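Local coordinates for putative polysaccharide biosynthesis protein with aminopeptidase-like domain (Clostridium acetobutylicum, PDB 3K9T) that binds one zinc ion per subunit and probably acts in the biosynthesis of modified polysaccharides, without expected peptidase activity despite its aminopeptidase-like fold, at residues Y115-I126 against W137-D147; G165-Y173 against L223-W234. All blocks are in the same frame, centred on the assembly; numbering follows the deposited sequence.

Contact 1 comes first along the chain. It closes a short loop of ten residues without helix or strand, within the insert region. Its two-stranded parallel pair joins 115-126 to 137-147, and helix 143-147 follows directly. The chain then runs through strand 153-163 of the insert sheet into strand 166-174, where contact 2 opens. Contact 2 closes a longer excursion that holds strand 181-187 and helix 194-211, and it joins two neighbouring strands of the eight-stranded mixed sheet. The contacts lie in series and neither nest nor cross. The centres of contact 1 and contact 2 are about 31 Å apart, and the nearest atoms of contact 1 and contact 2 are about 17 Å apart.

Contact 1 (Y115-I126 against W137-D147); sequences YLHTIPGNKDRI and WGFSLTQNKFD
Tyr115 and Trp137 form an offset stack at one end of this contact. The Tyr115 ring and the six-membered ring of Trp137 have centroids 4.1 Å apart and planes 7° from parallel. Tyr115 CB also lies over the indole face as a CH-pi contact. The Trp137 chi1 of 69° turns the indole back over its own backbone, which lays its six-membered ring over the Tyr115 ring.

Beyond the stack, Leu116 and His117 pair in parallel with Phe139 and Ser140. Phe139 N donates to Tyr115 O, His117 N to Phe139 O, and Leu141 N to His117 O. His117 ND1 is a second donor to Phe139 O at 3.3 Å. It comes from above the carbonyl plane, while the oxygen lies in the imidazole plane.

The tight part is mainly apolar. Leu116 CD2 meets Phe139 CB, and Leu116 CD1 meets Phe146 CE2 at 3.8 Å. Ile87 of the insert sheet touches both Leu116 and Phe139. Ile126 CG2 meets the Ser140 CB methylene at 3.4 Å, while Ser140 OG bonds Pro127 O.

Partly exposed polar groups come next. Thr118 OG1 donates to Gln143 OE1 at 2.6 Å, from above the amide carbonyl plane. Gln143 NE2 donates to Asp147 OD1, which lies in the amide plane, so both ends of the amide are held. A water accepts from both Ile119 N and Gln143 N, bridging the segments. The solvent side is formed by Lys123 and Asn144. Lys123 NZ reaches Asn144 OD1 at 3.1 Å, and Lys123 O accepts from Asn144 N at 2.9 Å.

Thr142 is the N-cap of helix 143-147, and its OG1 accepts from Lys145 N. The contact thus combines a short parallel beta pair with a side-chain-capped helix start, within the insert of this aminopeptidase-like protein.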
loop_
_atom_site.group_PDB
_atom_site.type_symbol
_atom_site.label_atom_id
_atom_site.label_comp_id
_atom_site.label_asym_id
_atom_site.label_seq_id
_atom_site.Cartn_x
_atom_site.Cartn_y
_atom_site.Cartn_z
ATOM N N TYR A 115 -4.044 -12.020 52.338
ATOM C CA TYR A 115 -2.658 -11.773 51.884
ATOM C C TYR A 115 -2.037 -12.938 51.076
ATOM O O TYR A 115 -0.873 -12.873 50.705
ATOM C CB TYR A 115 -1.755 -11.478 53.078
ATOM C CG TYR A 115 -2.242 -10.336 53.913
ATOM C CD1 TYR A 115 -3.186 -10.537 54.920
ATOM C CD2 TYR A 115 -1.762 -9.038 53.696
ATOM C CE1 TYR A 115 -3.632 -9.473 55.682
ATOM C CE2 TYR A 115 -2.179 -7.978 54.453
ATOM C CZ TYR A 115 -3.121 -8.193 55.441
ATOM O OH TYR A 115 -3.553 -7.126 56.186
ATOM N N LEU A 116 -2.812 -13.987 50.822
ATOM C CA LEU A 116 -2.365 -15.153 50.062
ATOM C C LEU A 116 -2.837 -15.003 48.619
ATOM O O LEU A 116 -3.925 -14.485 48.395
ATOM C CB LEU A 116 -2.931 -16.451 50.674
ATOM C CG LEU A 116 -2.487 -16.726 52.114
ATOM C CD1 LEU A 116 -3.054 -18.052 52.680
ATOM C CD2 LEU A 116 -0.963 -16.677 52.197
ATOM N N HIS A 117 -2.010 -15.434 47.654
ATOM C CA HIS A 117 -2.325 -15.331 46.210
ATOM C C HIS A 117 -2.026 -16.622 45.470
ATOM O O HIS A 117 -0.928 -17.152 45.578
ATOM C CB HIS A 117 -1.563 -14.156 45.583
ATOM C CG HIS A 117 -1.786 -12.873 46.316
ATOM N ND1 HIS A 117 -1.195 -12.609 47.537
ATOM C CD2 HIS A 117 -2.597 -11.822 46.052
ATOM C CE1 HIS A 117 -1.617 -11.439 47.981
ATOM N NE2 HIS A 117 -2.463 -10.940 47.097
ATOM N N THR A 118 -3.013 -17.106 44.720
ATOM C CA THR A 118 -2.922 -18.331 43.925
ATOM C C THR A 118 -3.392 -18.078 42.483
ATOM O O THR A 118 -3.755 -16.948 42.121
ATOM C CB THR A 118 -3.794 -19.462 44.533
ATOM O OG1 THR A 118 -5.157 -19.047 44.577
ATOM C CG2 THR A 118 -3.349 -19.816 45.938
ATOM N N ILE A 119 -3.336 -19.117 41.650
ATOM C CA ILE A 119 -3.834 -19.049 40.252
ATOM C C ILE A 119 -4.794 -20.237 40.114
ATOM O O ILE A 119 -4.381 -21.381 39.834
ATOM C CB ILE A 119 -2.714 -19.070 39.188
ATOM C CG1 ILE A 119 -1.733 -17.908 39.406
ATOM C CG2 ILE A 119 -3.297 -18.972 37.792
ATOM C CD1 ILE A 119 -0.368 -18.129 38.758
ATOM N N PRO A 120 -6.084 -19.973 40.375
ATOM C CA PRO A 120 -7.111 -21.024 40.379
ATOM C C PRO A 120 -7.164 -21.837 39.095
ATOM O O PRO A 120 -7.448 -23.051 39.137
ATOM C CB PRO A 120 -8.410 -20.234 40.572
ATOM C CG PRO A 120 -8.005 -19.026 41.308
ATOM C CD PRO A 120 -6.621 -18.679 40.843
ATOM N N GLY A 121 -6.909 -21.177 37.974
ATOM C CA GLY A 121 -6.903 -21.811 36.674
ATOM C C GLY A 121 -5.699 -22.693 36.371
ATOM O O GLY A 121 -5.704 -23.418 35.376
ATOM N N ASN A 122 -4.649 -22.610 37.190
ATOM C CA ASN A 122 -3.420 -23.403 36.992
ATOM C C ASN A 122 -2.966 -23.760 38.371
ATOM O O ASN A 122 -2.069 -23.137 38.934
ATOM C CB ASN A 122 -2.340 -22.613 36.255
ATOM C CG ASN A 122 -2.723 -22.307 34.809
ATOM O OD1 ASN A 122 -2.373 -23.048 33.886
ATOM N ND2 ASN A 122 -3.459 -21.225 34.613
ATOM N N LYS A 123 -3.606 -24.787 38.900
ATOM C CA LYS A 123 -3.549 -25.095 40.320
ATOM C C LYS A 123 -2.184 -25.463 40.874
ATOM O O LYS A 123 -2.020 -25.655 42.070
ATOM C CB LYS A 123 -4.594 -26.176 40.646
ATOM C CG LYS A 123 -6.048 -25.727 40.373
ATOM C CD LYS A 123 -7.040 -26.485 41.242
ATOM C CE LYS A 123 -7.152 -27.921 40.799
ATOM N NZ LYS A 123 -7.400 -28.840 41.934
ATOM N N ASP A 124 -1.210 -25.503 39.987
ATOM C CA ASP A 124 0.159 -25.865 40.290
ATOM C C ASP A 124 1.162 -24.691 40.130
ATOM O O ASP A 124 2.367 -24.903 40.211
ATOM C CB ASP A 124 0.549 -26.974 39.323
ATOM C CG ASP A 124 0.303 -26.580 37.801
ATOM O OD1 ASP A 124 -0.667 -25.821 37.448
ATOM O OD2 ASP A 124 1.089 -27.079 36.946
ATOM N N ARG A 125 0.684 -23.472 39.892
ATOM C CA ARG A 125 1.591 -22.352 39.646
ATOM C C ARG A 125 1.648 -21.391 40.792
ATOM O O ARG A 125 0.661 -21.176 41.470
ATOM C CB ARG A 125 1.175 -21.609 38.369
ATOM C CG ARG A 125 1.369 -22.478 37.118
ATOM C CD ARG A 125 1.052 -21.755 35.873
ATOM N NE ARG A 125 1.092 -22.624 34.690
ATOM C CZ ARG A 125 0.725 -22.230 33.470
ATOM N NH1 ARG A 125 0.312 -20.988 33.279
ATOM N NH2 ARG A 125 0.772 -23.069 32.434
ATOM N N ILE A 126 2.830 -20.824 41.023
ATOM C CA ILE A 126 2.992 -19.779 42.025
ATOM C C ILE A 126 2.932 -18.448 41.269
ATOM O O ILE A 126 3.678 -18.216 40.335
ATOM C CB ILE A 126 4.303 -19.918 42.812
ATOM C CG1 ILE A 126 4.410 -21.317 43.443
ATOM C CG2 ILE A 126 4.397 -18.818 43.905
ATOM C CD1 ILE A 126 5.844 -21.692 43.939
ATOM N N TRP A 137 2.193 -6.305 51.697
ATOM C CA TRP A 137 2.885 -7.580 51.836
ATOM C C TRP A 137 2.031 -8.765 51.370
ATOM O O TRP A 137 0.819 -8.781 51.526
ATOM C CB TRP A 137 3.417 -7.810 53.269
ATOM C CG TRP A 137 2.391 -8.031 54.334
ATOM C CD1 TRP A 137 1.786 -7.076 55.074
ATOM C CD2 TRP A 137 1.870 -9.288 54.795
ATOM N NE1 TRP A 137 0.904 -7.646 55.953
ATOM C CE2 TRP A 137 0.943 -9.005 55.811
ATOM C CE3 TRP A 137 2.090 -10.619 54.443
ATOM C CZ2 TRP A 137 0.230 -10.004 56.488
ATOM C CZ3 TRP A 137 1.379 -11.627 55.130
ATOM C CH2 TRP A 137 0.463 -11.305 56.137
ATOM N N GLY A 138 2.666 -9.771 50.794
ATOM C CA GLY A 138 1.918 -10.924 50.335
ATOM C C GLY A 138 2.724 -12.194 50.199
ATOM O O GLY A 138 3.950 -12.162 50.117
ATOM N N PHE A 139 2.020 -13.317 50.212
ATOM C CA PHE A 139 2.612 -14.599 49.921
ATOM C C PHE A 139 1.874 -15.202 48.727
ATOM O O PHE A 139 0.621 -15.126 48.645
ATOM C CB PHE A 139 2.493 -15.566 51.098
ATOM C CG PHE A 139 3.463 -15.316 52.206
ATOM C CD1 PHE A 139 4.724 -15.906 52.192
ATOM C CD2 PHE A 139 3.137 -14.463 53.251
ATOM C CE1 PHE A 139 5.635 -15.675 53.213
ATOM C CE2 PHE A 139 4.039 -14.226 54.283
ATOM C CZ PHE A 139 5.289 -14.831 54.264
ATOM N N SER A 140 2.644 -15.813 47.818
ATOM C CA SER A 140 2.082 -16.574 46.724
ATOM C C SER A 140 2.248 -18.073 46.979
ATOM O O SER A 140 3.228 -18.495 47.575
ATOM C CB SER A 140 2.792 -16.194 45.446
ATOM O OG SER A 140 2.337 -14.955 44.975
ATOM N N LEU A 141 1.288 -18.878 46.532
ATOM C CA LEU A 141 1.391 -20.352 46.630
ATOM C C LEU A 141 0.514 -21.032 45.587
ATOM O O LEU A 141 -0.330 -20.377 44.946
ATOM C CB LEU A 141 1.001 -20.866 48.014
ATOM C CG LEU A 141 -0.445 -20.717 48.468
ATOM C CD1 LEU A 141 -0.648 -21.592 49.681
ATOM C CD2 LEU A 141 -0.805 -19.243 48.741
ATOM N N THR A 142 0.707 -22.341 45.395
ATOM C CA THR A 142 -0.126 -23.012 44.418
ATOM C C THR A 142 -1.503 -23.156 45.021
ATOM O O THR A 142 -1.655 -23.244 46.256
ATOM C CB THR A 142 0.400 -24.396 43.937
ATOM O OG1 THR A 142 0.281 -25.398 44.981
ATOM C CG2 THR A 142 1.847 -24.259 43.360
ATOM N N GLN A 143 -2.500 -23.112 44.147
ATOM C CA GLN A 143 -3.861 -23.389 44.548
ATOM C C GLN A 143 -3.922 -24.758 45.216
ATOM O O GLN A 143 -4.566 -24.898 46.229
ATOM C CB GLN A 143 -4.796 -23.383 43.325
ATOM C CG GLN A 143 -6.277 -23.523 43.655
ATOM C CD GLN A 143 -6.777 -22.345 44.456
ATOM O OE1 GLN A 143 -6.608 -21.167 44.062
ATOM N NE2 GLN A 143 -7.381 -22.646 45.599
ATOM N N ASN A 144 -3.239 -25.759 44.660
ATOM C CA ASN A 144 -3.311 -27.111 45.210
ATOM C C ASN A 144 -2.829 -27.131 46.665
ATOM O O ASN A 144 -3.434 -27.815 47.517
ATOM C CB ASN A 144 -2.536 -28.138 44.358
ATOM C CG ASN A 144 -3.229 -28.470 43.033
ATOM O OD1 ASN A 144 -4.465 -28.418 42.927
ATOM N ND2 ASN A 144 -2.429 -28.831 42.009
ATOM N N LYS A 145 -1.763 -26.375 46.946
ATOM C CA LYS A 145 -1.196 -26.298 48.303
ATOM C C LYS A 145 -2.097 -25.457 49.195
ATOM O O LYS A 145 -2.266 -25.764 50.371
ATOM C CB LYS A 145 0.240 -25.745 48.298
ATOM C CG LYS A 145 0.747 -25.289 49.676
ATOM N N PHE A 146 -2.666 -24.393 48.640
ATOM C CA PHE A 146 -3.668 -23.606 49.350
ATOM C C PHE A 146 -4.830 -24.481 49.798
ATOM O O PHE A 146 -5.223 -24.444 50.951
ATOM C CB PHE A 146 -4.219 -22.503 48.455
ATOM C CG PHE A 146 -5.205 -21.621 49.137
ATOM C CD1 PHE A 146 -6.549 -21.965 49.180
ATOM C CD2 PHE A 146 -4.793 -20.442 49.743
ATOM C CE1 PHE A 146 -7.466 -21.147 49.811
ATOM C CE2 PHE A 146 -5.708 -19.619 50.383
ATOM C CZ PHE A 146 -7.045 -19.972 50.418
ATOM N N ASP A 147 -5.365 -25.282 48.881
ATOM C CA ASP A 147 -6.521 -26.143 49.159
ATOM C C ASP A 147 -6.276 -27.163 50.268
ATOM O O ASP A 147 -7.227 -27.661 50.862
ATOM C CB ASP A 147 -6.939 -26.906 47.898
ATOM C CG ASP A 147 -7.452 -26.002 46.782
ATOM O OD1 ASP A 147 -7.922 -24.870 47.068
ATOM O OD2 ASP A 147 -7.381 -26.452 45.610
HETATM O O HOH W 1 -2.150 -21.840 41.628
#

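Contact 2 (G165-Y173 against L223-W234); sequences GSLTYGEYY and LFAPETIGSITW. With IMD (imidazole), chain E.
Strands 166-173 and 223-225 run antiparallel, their axes 4.8 Å apart at closest, and Gly170 and Phe224 form a hydrogen-bonded pair. Gly170 N donates to Phe224 O at 2.8 Å, and Phe224 N donates back to Gly170 O at 2.9 Å. Glu171 and Leu223 make the adjacent non-hydrogen-bonded pair.

Tyr169 of strand 166-173 packs against helix 229-234 and strand 223-225. Its CB rests on Ala225 CB. Further out, Tyr169 CD1 meets Leu223 CD1, and Tyr169 CE2 meets Thr233 CG2. Tyr169 CE1 comes to the indole edge of Trp234, 3.6 Å from Trp234 CD1, with the ring planes nearly perpendicular. The phenol OH is bonded by Arg237.

Glu171 extends alongside this ring toward the same tryptophan. Trp234 NE1 makes a weak hydrogen bond to Glu171 OE2 at 3.2 Å. The bond is fairly straight, and the carboxylate plane is turned 71° from the indole. OE2 is also in a salt bridge with Arg221, which would probably favour the charged form of the acid.

At the other end, Leu167 CD1 meets Pro226 CG at 3.9 Å. The Leu167 and Ile229 side chains run past each other in opposite directions, with Leu167 CD1 3.7 Å from Ile229 CG1. Within the helix, Ile229 O accepts from both Thr233 N and Thr233 OG1, which reach it from opposite faces of its plane.

Beyond the strand end, Glu227 OE2 accepts from imidazole N1 at 2.6 Å; the imidazole is probably from the crystallisation liquor. Strand 52-57 flanks strand 166-174 on its other side. This is antiparallel strand pairing with a helix packed over one face, in the mixed alpha/beta sheet of the aminopeptidase-like fold.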
loop_
_atom_site.group_PDB
_atom_site.type_symbol
_atom_site.label_atom_id
_atom_site.label_comp_id
_atom_site.label_asym_id
_atom_site.label_seq_id
_atom_site.Cartn_x
_atom_site.Cartn_y
_atom_site.Cartn_z
ATOM N N GLY A 165 18.146 3.849 50.441
ATOM C CA GLY A 165 19.347 3.118 50.039
ATOM C C GLY A 165 19.772 3.635 48.674
ATOM O O GLY A 165 19.911 4.866 48.456
ATOM N N SER A 166 19.967 2.707 47.744
ATOM C CA SER A 166 20.211 3.091 46.377
ATOM C C SER A 166 19.810 2.033 45.369
ATOM O O SER A 166 19.724 0.832 45.685
ATOM C CB SER A 166 21.682 3.440 46.192
ATOM O OG SER A 166 22.471 2.340 46.554
ATOM N N LEU A 167 19.584 2.520 44.144
ATOM C CA LEU A 167 19.165 1.710 43.014
ATOM C C LEU A 167 20.380 1.394 42.147
ATOM O O LEU A 167 21.074 2.306 41.685
ATOM C CB LEU A 167 18.098 2.458 42.186
ATOM C CG LEU A 167 17.555 1.802 40.901
ATOM C CD1 LEU A 167 16.086 2.150 40.690
ATOM C CD2 LEU A 167 18.368 2.183 39.722
ATOM N N THR A 168 20.612 0.098 41.944
ATOM C CA THR A 168 21.737 -0.398 41.161
ATOM C C THR A 168 21.407 -0.521 39.688
ATOM O O THR A 168 20.337 -1.050 39.342
ATOM C CB THR A 168 22.162 -1.814 41.622
ATOM O OG1 THR A 168 22.292 -1.829 43.053
ATOM C CG2 THR A 168 23.503 -2.222 40.939
ATOM N N TYR A 169 22.297 -0.006 38.839
ATOM C CA TYR A 169 22.274 -0.378 37.417
ATOM C C TYR A 169 23.695 -0.583 36.912
ATOM O O TYR A 169 24.632 0.041 37.415
ATOM C CB TYR A 169 21.471 0.575 36.513
ATOM C CG TYR A 169 22.064 1.943 36.238
ATOM C CD1 TYR A 169 22.959 2.133 35.228
ATOM C CD2 TYR A 169 21.667 3.036 36.943
ATOM C CE1 TYR A 169 23.451 3.353 34.945
ATOM C CE2 TYR A 169 22.164 4.284 36.663
ATOM C CZ TYR A 169 23.050 4.438 35.671
ATOM O OH TYR A 169 23.576 5.690 35.416
ATOM N N GLY A 170 23.843 -1.487 35.947
ATOM C CA GLY A 170 25.140 -1.786 35.341
ATOM C C GLY A 170 25.226 -1.367 33.875
ATOM O O GLY A 170 24.237 -1.376 33.153
ATOM N N GLU A 171 26.430 -1.070 33.421
ATOM C CA GLU A 171 26.619 -0.545 32.080
ATOM C C GLU A 171 27.990 -0.938 31.512
ATOM O O GLU A 171 29.013 -0.885 32.211
ATOM C CB GLU A 171 26.490 0.967 32.172
ATOM C CG GLU A 171 26.615 1.745 30.914
ATOM C CD GLU A 171 26.322 3.243 31.151
ATOM O OE1 GLU A 171 26.048 3.648 32.304
ATOM O OE2 GLU A 171 26.312 4.016 30.177
ATOM N N TYR A 172 28.005 -1.341 30.245
ATOM C CA TYR A 172 29.251 -1.676 29.562
ATOM C C TYR A 172 29.255 -0.976 28.208
ATOM O O TYR A 172 28.260 -1.025 27.480
ATOM C CB TYR A 172 29.375 -3.176 29.388
ATOM C CG TYR A 172 30.594 -3.613 28.612
ATOM C CD1 TYR A 172 31.862 -3.113 28.914
ATOM C CD2 TYR A 172 30.487 -4.566 27.601
ATOM C CE1 TYR A 172 32.960 -3.523 28.205
ATOM C CE2 TYR A 172 31.591 -4.990 26.895
ATOM C CZ TYR A 172 32.818 -4.467 27.200
ATOM O OH TYR A 172 33.898 -4.901 26.492
ATOM N N TYR A 173 30.354 -0.295 27.905
ATOM C CA TYR A 173 30.504 0.483 26.669
ATOM C C TYR A 173 31.708 0.029 25.858
ATOM O O TYR A 173 32.785 -0.047 26.382
ATOM C CB TYR A 173 30.719 1.939 27.010
ATOM C CG TYR A 173 30.865 2.830 25.818
ATOM C CD1 TYR A 173 29.770 3.117 25.011
ATOM C CD2 TYR A 173 32.093 3.392 25.486
ATOM C CE1 TYR A 173 29.891 3.929 23.929
ATOM C CE2 TYR A 173 32.224 4.221 24.377
ATOM C CZ TYR A 173 31.126 4.476 23.618
ATOM O OH TYR A 173 31.234 5.288 22.536
ATOM N N LEU A 223 23.037 -1.880 28.606
ATOM C CA LEU A 223 22.447 -1.417 29.860
ATOM C C LEU A 223 21.738 -2.561 30.563
ATOM O O LEU A 223 20.896 -3.226 29.969
ATOM C CB LEU A 223 21.461 -0.292 29.582
ATOM C CG LEU A 223 20.837 0.324 30.815
ATOM C CD1 LEU A 223 21.906 1.028 31.654
ATOM C CD2 LEU A 223 19.747 1.276 30.371
ATOM N N PHE A 224 22.121 -2.806 31.817
ATOM C CA PHE A 224 21.440 -3.759 32.693
ATOM C C PHE A 224 20.830 -2.966 33.880
ATOM O O PHE A 224 21.539 -2.511 34.772
ATOM C CB PHE A 224 22.394 -4.793 33.233
ATOM C CG PHE A 224 23.093 -5.602 32.209
ATOM C CD1 PHE A 224 24.210 -5.106 31.550
ATOM C CD2 PHE A 224 22.713 -6.911 31.974
ATOM C CE1 PHE A 224 24.906 -5.904 30.633
ATOM C CE2 PHE A 224 23.414 -7.710 31.073
ATOM C CZ PHE A 224 24.504 -7.201 30.403
ATOM N N ALA A 225 19.514 -2.834 33.897
ATOM C CA ALA A 225 18.849 -1.930 34.829
ATOM C C ALA A 225 17.462 -2.461 35.133
ATOM O O ALA A 225 16.881 -3.171 34.291
ATOM C CB ALA A 225 18.751 -0.571 34.218
ATOM N N PRO A 226 16.913 -2.126 36.320
ATOM C CA PRO A 226 15.527 -2.547 36.568
ATOM C C PRO A 226 14.595 -1.966 35.536
ATOM O O PRO A 226 14.806 -0.820 35.109
ATOM C CB PRO A 226 15.200 -1.910 37.940
ATOM C CG PRO A 226 16.223 -0.832 38.152
ATOM C CD PRO A 226 17.457 -1.366 37.457
ATOM N N GLU A 227 13.538 -2.698 35.183
ATOM C CA GLU A 227 12.592 -2.173 34.208
ATOM C C GLU A 227 11.932 -0.864 34.653
ATOM O O GLU A 227 11.687 -0.629 35.829
ATOM C CB GLU A 227 11.515 -3.195 33.830
ATOM C CG GLU A 227 10.759 -2.797 32.530
ATOM C CD GLU A 227 9.712 -3.806 32.100
ATOM O OE1 GLU A 227 8.844 -4.108 32.923
ATOM O OE2 GLU A 227 9.730 -4.275 30.936
ATOM N N THR A 228 11.655 -0.021 33.667
ATOM C CA THR A 228 10.984 1.237 33.850
ATOM C C THR A 228 11.812 2.206 34.662
ATOM O O THR A 228 12.376 3.108 34.091
ATOM C CB THR A 228 9.501 1.066 34.367
ATOM O OG1 THR A 228 8.790 0.378 33.357
ATOM C CG2 THR A 228 8.776 2.403 34.586
ATOM N N ILE A 229 11.869 2.021 35.975
ATOM C CA ILE A 229 12.620 2.936 36.854
ATOM C C ILE A 229 14.125 3.022 36.490
ATOM O O ILE A 229 14.737 4.114 36.536
ATOM C CB ILE A 229 12.393 2.610 38.365
ATOM C CG1 ILE A 229 13.059 3.672 39.240
ATOM C CG2 ILE A 229 12.846 1.183 38.722
ATOM C CD1 ILE A 229 12.556 5.122 38.964
ATOM N N GLY A 230 14.699 1.888 36.086
ATOM C CA GLY A 230 16.106 1.847 35.672
ATOM C C GLY A 230 16.372 2.602 34.391
ATOM O O GLY A 230 17.233 3.431 34.360
ATOM N N SER A 231 15.610 2.333 33.338
ATOM C CA SER A 231 15.771 3.067 32.068
ATOM C C SER A 231 15.521 4.566 32.214
ATOM O O SER A 231 16.246 5.382 31.628
ATOM C CB SER A 231 14.906 2.469 30.957
ATOM O OG SER A 231 13.529 2.510 31.249
ATOM N N ILE A 232 14.519 4.936 33.012
ATOM C CA ILE A 232 14.242 6.368 33.289
ATOM C C ILE A 232 15.449 6.978 34.014
ATOM O O ILE A 232 15.946 8.018 33.617
ATOM C CB ILE A 232 12.933 6.573 34.102
ATOM C CG1 ILE A 232 11.725 6.051 33.306
ATOM C CG2 ILE A 232 12.717 8.075 34.429
ATOM C CD1 ILE A 232 10.409 6.023 34.092
ATOM N N THR A 233 15.955 6.287 35.038
ATOM C CA THR A 233 17.156 6.735 35.730
ATOM C C THR A 233 18.349 6.911 34.796
ATOM O O THR A 233 19.061 7.926 34.867
ATOM C CB THR A 233 17.534 5.780 36.852
ATOM O OG1 THR A 233 16.436 5.708 37.774
ATOM C CG2 THR A 233 18.831 6.252 37.576
ATOM N N TRP A 234 18.556 5.943 33.910
ATOM C CA TRP A 234 19.674 6.018 33.008
ATOM C C TRP A 234 19.527 7.191 32.055
ATOM O O TRP A 234 20.475 7.952 31.861
ATOM C CB TRP A 234 19.863 4.724 32.231
ATOM C CG TRP A 234 21.067 4.783 31.376
ATOM C CD1 TRP A 234 22.370 4.521 31.748
ATOM C CD2 TRP A 234 21.109 5.175 30.020
ATOM N NE1 TRP A 234 23.214 4.716 30.686
ATOM C CE2 TRP A 234 22.472 5.137 29.614
ATOM C CE3 TRP A 234 20.135 5.588 29.107
ATOM C CZ2 TRP A 234 22.876 5.471 28.323
ATOM C CZ3 TRP A 234 20.537 5.917 27.814
ATOM C CH2 TRP A 234 21.899 5.852 27.439
HETATM N N1 IMD E . 8.031 -6.286 30.983
HETATM C C2 IMD E . 8.578 -7.037 31.965
HETATM N N3 IMD E . 7.773 -8.070 32.203
HETATM C C4 IMD E . 6.723 -7.998 31.362
HETATM C C5 IMD E . 6.887 -6.864 30.585
#